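Local coordinates for protein Ribose/Galactose Isomerase (PDB 3ONO) that probably interconverts aldose and ketose sugar phosphates, as an isomerase of the LacAB/RpiB family, at residues His48-Tyr51 with Ile52-Gly55; Ala206-Val209 with Lys210-Leu213. One frame throughout, in Å; residues are numbered along the deposited sequence.

How the contacts relate
Both contacts are local, each formed within a few residues of continuous chain at one end of a helix. Contact 1 comes first, at residues 48-55, where the loop after strand 35-38 turns into helix 51-63 beside the parallel sheet. Contact 2 follows much later, at residues 206-213, in the last turns of the C-terminal helix 203-212. They lie in series, so neither encloses nor crosses the other, and neither closes a long loop. The centres of contact 1 and contact 2 are about 18 Å apart, their nearest atoms about 10 Å apart. Helix 180-186 is their shared neighbour: side chains from both pack on it, so it lies between helix 51-63 and helix 203-212.

Contact 1. Residues His48-Tyr51 with Ile52-Gly55; sequences HLTY and IHLG
Thr50 and His53 grip each other where the chain turns into helix 51-63. The imidazole of His53 meets the backbone of Thr50 edge-on: Thr50 N donates to His53 ND1 at 2.9 Å, within 3° of the ring plane and almost straight at 171°. This bond uses ND1 as acceptor and helps fix the rotation of the ring. On the helix side, Thr50 OG1 accepts from Ile52 N at 3.0 Å, a more bent bond. The threonine torsion, with OG1 between its backbone N and carbonyl carbon (chi1 72°), turns the hydroxyl oxygen toward the N-H of Ile52. It also brings Thr50 OG1 to 3.4 Å from Ile52 CB, the two side chains lying alongside and pointing the same way. Leu49 reaches the histidine obliquely, its CD2 3.9 Å from His53 CB. Farther round, the phenol ring of Tyr51 slants across Ile52, whose terminal CD1 comes within 3.8 Å of Tyr51 CE1. Among the first helical bonds, Leu54 N donates to Thr50 O, while Gly55 N makes a weak bond to Tyr51 O, which is also hydrogen-bonded to Ser83 OG. Leu182 of helix 180-186 packs on Ile52 and His53, and Asn156 of a second subunit packs on Thr50 and Tyr51. Ile52 N donating to the Thr50 hydroxyl and Thr50 N donating to the side chain three residues on form a capping box with Thr50 as N-cap, here closed by a histidine at the start of a helix in an alpha-beta-alpha sandwich.

Contact 2. Residues Ala206-Val209 with Lys210-Leu213; sequences AEYV and KSLL
The Tyr208 ring has Leu212 over one face, with Leu212 CG 4.3 Å above the plane and displaced toward the rim. Leu212 CD1 makes an off-centre CH-pi contact, 30° off the ring normal, and lies 3.9 Å from Tyr208 CZ on the hydroxyl side of the ring. At the other end of the ring, Ser211 OG approaches Tyr208 CD1 obliquely at 4.1 Å. Tyr208 CG stands opposite the backbone N (chi1 166°), which swings the phenol toward helix 180-186, where Gln180 NE2 hydrogen-bonds its OH and Val183 packs on both Tyr208 and Leu212. Through these contacts the last turns of the C-terminal helix 203-212 pack on its helical neighbours; Val209 packs on Phe196 and Phe197 of helix 190-199. Ser211 turns its hydroxyl back along the helix, and Ser211 OG donates to Tyr208 O at 2.7 Å, tilted 17° from the carbonyl plane. Leu212 N adds a weak bond to the same oxygen and a firmer one, 3.0 Å, to Val209 O, three residues back. Two residues earlier, Lys210 N donates to Ala206 O at 2.8 Å. The lysine chain runs out extended, its CG 3.3 Å from Ala206 O, and crosses the bent Glu207 side chain. In the conformer given, Glu207 OE2 stays 4.3 Å from Lys210 NZ, too far for a salt bridge.

Contact 1. Residues His48-Tyr51 with Ile52-Gly55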
ATOM      1  N   HIS A  48       1.048  16.904  27.759  1.00 30.35           N
ATOM      2  CA  HIS A  48       0.019  16.368  26.853  1.00 27.03           C
ATOM      3  C   HIS A  48      -0.225  17.275  25.640  1.00 24.97           C
ATOM      4  O   HIS A  48      -0.380  18.493  25.790  1.00 27.32           O
ATOM      5  CB  HIS A  48      -1.287  16.168  27.627  1.00 32.30           C
ATOM      6  CG  HIS A  48      -2.332  15.403  26.878  1.00 32.59           C
ATOM      7  ND1 HIS A  48      -3.246  16.008  26.042  1.00 37.32           N
ATOM      8  CD2 HIS A  48      -2.622  14.082  26.862  1.00 38.23           C
ATOM      9  CE1 HIS A  48      -4.041  15.086  25.527  1.00 35.28           C
ATOM     10  NE2 HIS A  48      -3.687  13.910  26.012  1.00 40.36           N
ATOM     11  N   LEU A  49      -0.265  16.658  24.455  1.00 26.90           N
ATOM     12  CA  LEU A  49      -0.475  17.348  23.184  1.00 24.09           C
ATOM     13  C   LEU A  49      -1.484  16.594  22.316  1.00 24.56           C
ATOM     14  O   LEU A  49      -1.563  15.354  22.365  1.00 25.88           O
ATOM     15  CB  LEU A  49       0.838  17.385  22.406  1.00 25.49           C
ATOM     16  CG  LEU A  49       2.036  18.107  23.014  1.00 23.65           C
ATOM     17  CD1 LEU A  49       3.185  18.034  22.017  1.00 25.23           C
ATOM     18  CD2 LEU A  49       1.671  19.565  23.314  1.00 23.86           C
ATOM     19  N   THR A  50      -2.219  17.327  21.486  1.00 22.61           N
ATOM     20  CA  THR A  50      -3.024  16.687  20.442  1.00 21.90           C
ATOM     21  C   THR A  50      -2.471  17.118  19.093  1.00 21.90           C
ATOM     22  O   THR A  50      -1.566  17.958  19.016  1.00 21.56           O
ATOM     23  CB  THR A  50      -4.479  17.166  20.445  1.00 25.95           C
ATOM     24  OG1 THR A  50      -4.532  18.509  19.953  1.00 23.49           O
ATOM     25  CG2 THR A  50      -5.083  17.114  21.834  1.00 23.09           C
ATOM     26  N   TYR A  51      -3.058  16.605  18.020  1.00 20.32           N
ATOM     27  CA  TYR A  51      -2.584  17.020  16.702  1.00 18.98           C
ATOM     28  C   TYR A  51      -2.848  18.493  16.410  1.00 20.44           C
ATOM     29  O   TYR A  51      -2.229  19.050  15.508  1.00 20.87           O
ATOM     30  CB  TYR A  51      -3.142  16.127  15.581  1.00 18.00           C
ATOM     31  CG  TYR A  51      -4.636  16.185  15.380  1.00 19.88           C
ATOM     32  CD1 TYR A  51      -5.232  17.246  14.688  1.00 19.40           C
ATOM     33  CD2 TYR A  51      -5.462  15.145  15.843  1.00 22.82           C
ATOM     34  CE1 TYR A  51      -6.601  17.274  14.465  1.00 21.42           C
ATOM     35  CE2 TYR A  51      -6.837  15.176  15.635  1.00 22.80           C
ATOM     36  CZ  TYR A  51      -7.399  16.255  14.958  1.00 20.31           C
ATOM     37  OH  TYR A  51      -8.758  16.300  14.725  1.00 21.46           O
ATOM     38  N   ILE A  52      -3.726  19.144  17.182  1.00 20.09           N
ATOM     39  CA  ILE A  52      -3.908  20.578  17.029  1.00 17.87           C
ATOM     40  C   ILE A  52      -2.645  21.314  17.463  1.00 19.09           C
ATOM     41  O   ILE A  52      -2.159  22.213  16.774  1.00 22.46           O
ATOM     42  CB  ILE A  52      -5.102  21.112  17.885  1.00 17.01           C
ATOM     43  CG1 ILE A  52      -6.406  20.443  17.458  1.00 22.68           C
ATOM     44  CG2 ILE A  52      -5.218  22.654  17.746  1.00 19.10           C
ATOM     45  CD1 ILE A  52      -6.812  20.708  16.010  1.00 23.04           C
ATOM     46  N   HIS A  53      -2.097  20.933  18.612  1.00 20.20           N
ATOM     47  CA  HIS A  53      -0.899  21.589  19.112  1.00 21.73           C
ATOM     48  C   HIS A  53       0.264  21.352  18.159  1.00 19.90           C
ATOM     49  O   HIS A  53       1.106  22.223  17.983  1.00 21.73           O
ATOM     50  CB  HIS A  53      -0.547  21.088  20.510  1.00 22.47           C
ATOM     51  CG  HIS A  53      -1.666  21.248  21.490  1.00 25.74           C
ATOM     52  ND1 HIS A  53      -2.365  20.171  22.003  1.00 25.79           N
ATOM     53  CD2 HIS A  53      -2.225  22.360  22.031  1.00 25.20           C
ATOM     54  CE1 HIS A  53      -3.296  20.617  22.831  1.00 23.58           C
ATOM     55  NE2 HIS A  53      -3.234  21.943  22.864  1.00 20.48           N
ATOM     56  N   LEU A  54       0.311  20.169  17.548  1.00 20.61           N
ATOM     57  CA  LEU A  54       1.400  19.884  16.621  1.00 19.01           C
ATOM     58  C   LEU A  54       1.505  20.932  15.510  1.00 19.58           C
ATOM     59  O   LEU A  54       2.610  21.381  15.159  1.00 22.33           O
ATOM     60  CB  LEU A  54       1.245  18.475  16.009  1.00 19.88           C
ATOM     61  CG  LEU A  54       1.267  17.307  16.997  1.00 21.34           C
ATOM     62  CD1 LEU A  54       1.099  15.965  16.248  1.00 21.35           C
ATOM     63  CD2 LEU A  54       2.552  17.287  17.835  1.00 22.71           C
ATOM     64  N   GLY A  55       0.381  21.290  14.910  1.00 19.55           N
ATOM     65  CA  GLY A  55       0.407  22.265  13.834  1.00 17.60           C
ATOM     66  C   GLY A  55       0.941  23.609  14.309  1.00 20.86           C
ATOM     67  O   GLY A  55       1.708  24.285  13.607  1.00 21.59           O
TER

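Contact 2. Residues Ala206-Val209 with Lys210-Leu213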
ATOM      1  N   ALA A 206       9.833  35.069  19.178  1.00 30.70           N
ATOM      2  CA  ALA A 206      10.394  34.781  20.490  1.00 36.34           C
ATOM      3  C   ALA A 206       9.692  35.609  21.570  1.00 36.04           C
ATOM      4  O   ALA A 206       9.299  35.087  22.617  1.00 35.58           O
ATOM      5  CB  ALA A 206      11.877  35.060  20.500  1.00 37.92           C
ATOM      6  N   GLU A 207       9.527  36.901  21.320  0.57 36.09           N
ATOM      7  CA  GLU A 207       8.896  37.756  22.318  0.57 37.52           C
ATOM      8  C   GLU A 207       7.457  37.332  22.581  0.57 36.77           C
ATOM      9  O   GLU A 207       7.001  37.332  23.727  0.57 35.63           O
ATOM     10  CB  GLU A 207       8.977  39.231  21.918  0.57 42.89           C
ATOM     11  CG  GLU A 207      10.363  39.839  22.129  0.57 51.37           C
ATOM     12  CD  GLU A 207      10.859  39.698  23.563  0.57 56.28           C
ATOM     13  OE1 GLU A 207      10.158  40.166  24.487  0.57 56.43           O
ATOM     14  OE2 GLU A 207      11.948  39.110  23.763  0.57 58.54           O
ATOM     15  N   TYR A 208       6.747  36.950  21.522  1.00 35.48           N
ATOM     16  CA  TYR A 208       5.377  36.484  21.678  1.00 34.47           C
ATOM     17  C   TYR A 208       5.339  35.199  22.497  1.00 35.19           C
ATOM     18  O   TYR A 208       4.545  35.083  23.430  1.00 32.42           O
ATOM     19  CB  TYR A 208       4.711  36.248  20.316  1.00 30.97           C
ATOM     20  CG  TYR A 208       3.425  35.465  20.422  1.00 28.18           C
ATOM     21  CD1 TYR A 208       2.310  36.007  21.049  1.00 30.35           C
ATOM     22  CD2 TYR A 208       3.325  34.174  19.886  1.00 26.09           C
ATOM     23  CE1 TYR A 208       1.130  35.299  21.158  1.00 29.53           C
ATOM     24  CE2 TYR A 208       2.145  33.457  19.983  1.00 25.78           C
ATOM     25  CZ  TYR A 208       1.054  34.018  20.616  1.00 28.06           C
ATOM     26  OH  TYR A 208      -0.117  33.315  20.730  1.00 27.46           O
ATOM     27  N   VAL A 209       6.177  34.230  22.130  1.00 29.73           N
ATOM     28  CA  VAL A 209       6.260  32.972  22.879  1.00 28.82           C
ATOM     29  C   VAL A 209       6.600  33.235  24.352  1.00 33.49           C
ATOM     30  O   VAL A 209       5.939  32.711  25.248  1.00 33.30           O
ATOM     31  CB  VAL A 209       7.253  31.990  22.252  1.00 29.30           C
ATOM     32  CG1 VAL A 209       7.464  30.787  23.167  1.00 34.30           C
ATOM     33  CG2 VAL A 209       6.748  31.548  20.872  1.00 29.78           C
ATOM     34  N   LYS A 210       7.602  34.075  24.600  1.00 32.94           N
ATOM     35  CA  LYS A 210       7.973  34.438  25.976  1.00 39.02           C
ATOM     36  C   LYS A 210       6.781  34.959  26.785  1.00 42.29           C
ATOM     37  O   LYS A 210       6.617  34.619  27.960  1.00 43.35           O
ATOM     38  CB  LYS A 210       9.098  35.480  25.994  1.00 50.25           C
ATOM     39  CG  LYS A 210      10.464  34.910  25.651  1.00 59.96           C
ATOM     40  CD  LYS A 210      11.598  35.920  25.833  1.00 68.14           C
ATOM     41  CE  LYS A 210      12.937  35.285  25.440  1.00 74.85           C
ATOM     42  NZ  LYS A 210      14.127  36.052  25.900  1.00 80.90           N
ATOM     43  N   SER A 211       5.951  35.776  26.148  1.00 34.62           N
ATOM     44  CA  SER A 211       4.808  36.366  26.822  1.00 35.35           C
ATOM     45  C   SER A 211       3.780  35.335  27.284  1.00 39.62           C
ATOM     46  O   SER A 211       2.967  35.615  28.171  1.00 41.74           O
ATOM     47  CB  SER A 211       4.152  37.428  25.933  1.00 36.25           C
ATOM     48  OG  SER A 211       3.292  36.857  24.959  1.00 35.67           O
ATOM     49  N   LEU A 212       3.788  34.152  26.667  1.00 35.03           N
ATOM     50  CA  LEU A 212       2.872  33.089  27.063  1.00 36.47           C
ATOM     51  C   LEU A 212       3.365  32.299  28.285  1.00 44.40           C
ATOM     52  O   LEU A 212       2.580  31.619  28.952  1.00 50.51           O
ATOM     53  CB  LEU A 212       2.635  32.122  25.889  1.00 36.03           C
ATOM     54  CG  LEU A 212       2.036  32.721  24.609  1.00 32.49           C
ATOM     55  CD1 LEU A 212       2.039  31.651  23.500  1.00 29.30           C
ATOM     56  CD2 LEU A 212       0.638  33.239  24.852  1.00 34.62           C
ATOM     57  N   LEU A 213       4.659  32.389  28.579  1.00 43.46           N
ATOM     58  CA  LEU A 213       5.279  31.524  29.586  1.00 45.38           C
ATOM     59  C   LEU A 213       5.444  32.207  30.947  1.00 52.58           C
ATOM     60  O   LEU A 213       5.120  33.383  31.101  1.00 56.27           O
ATOM     61  CB  LEU A 213       6.628  31.035  29.075  1.00 45.45           C
ATOM     62  CG  LEU A 213       6.491  30.196  27.809  1.00 48.89           C
ATOM     63  CD1 LEU A 213       7.843  29.826  27.244  1.00 49.86           C
ATOM     64  CD2 LEU A 213       5.686  28.952  28.120  1.00 49.23           C
TER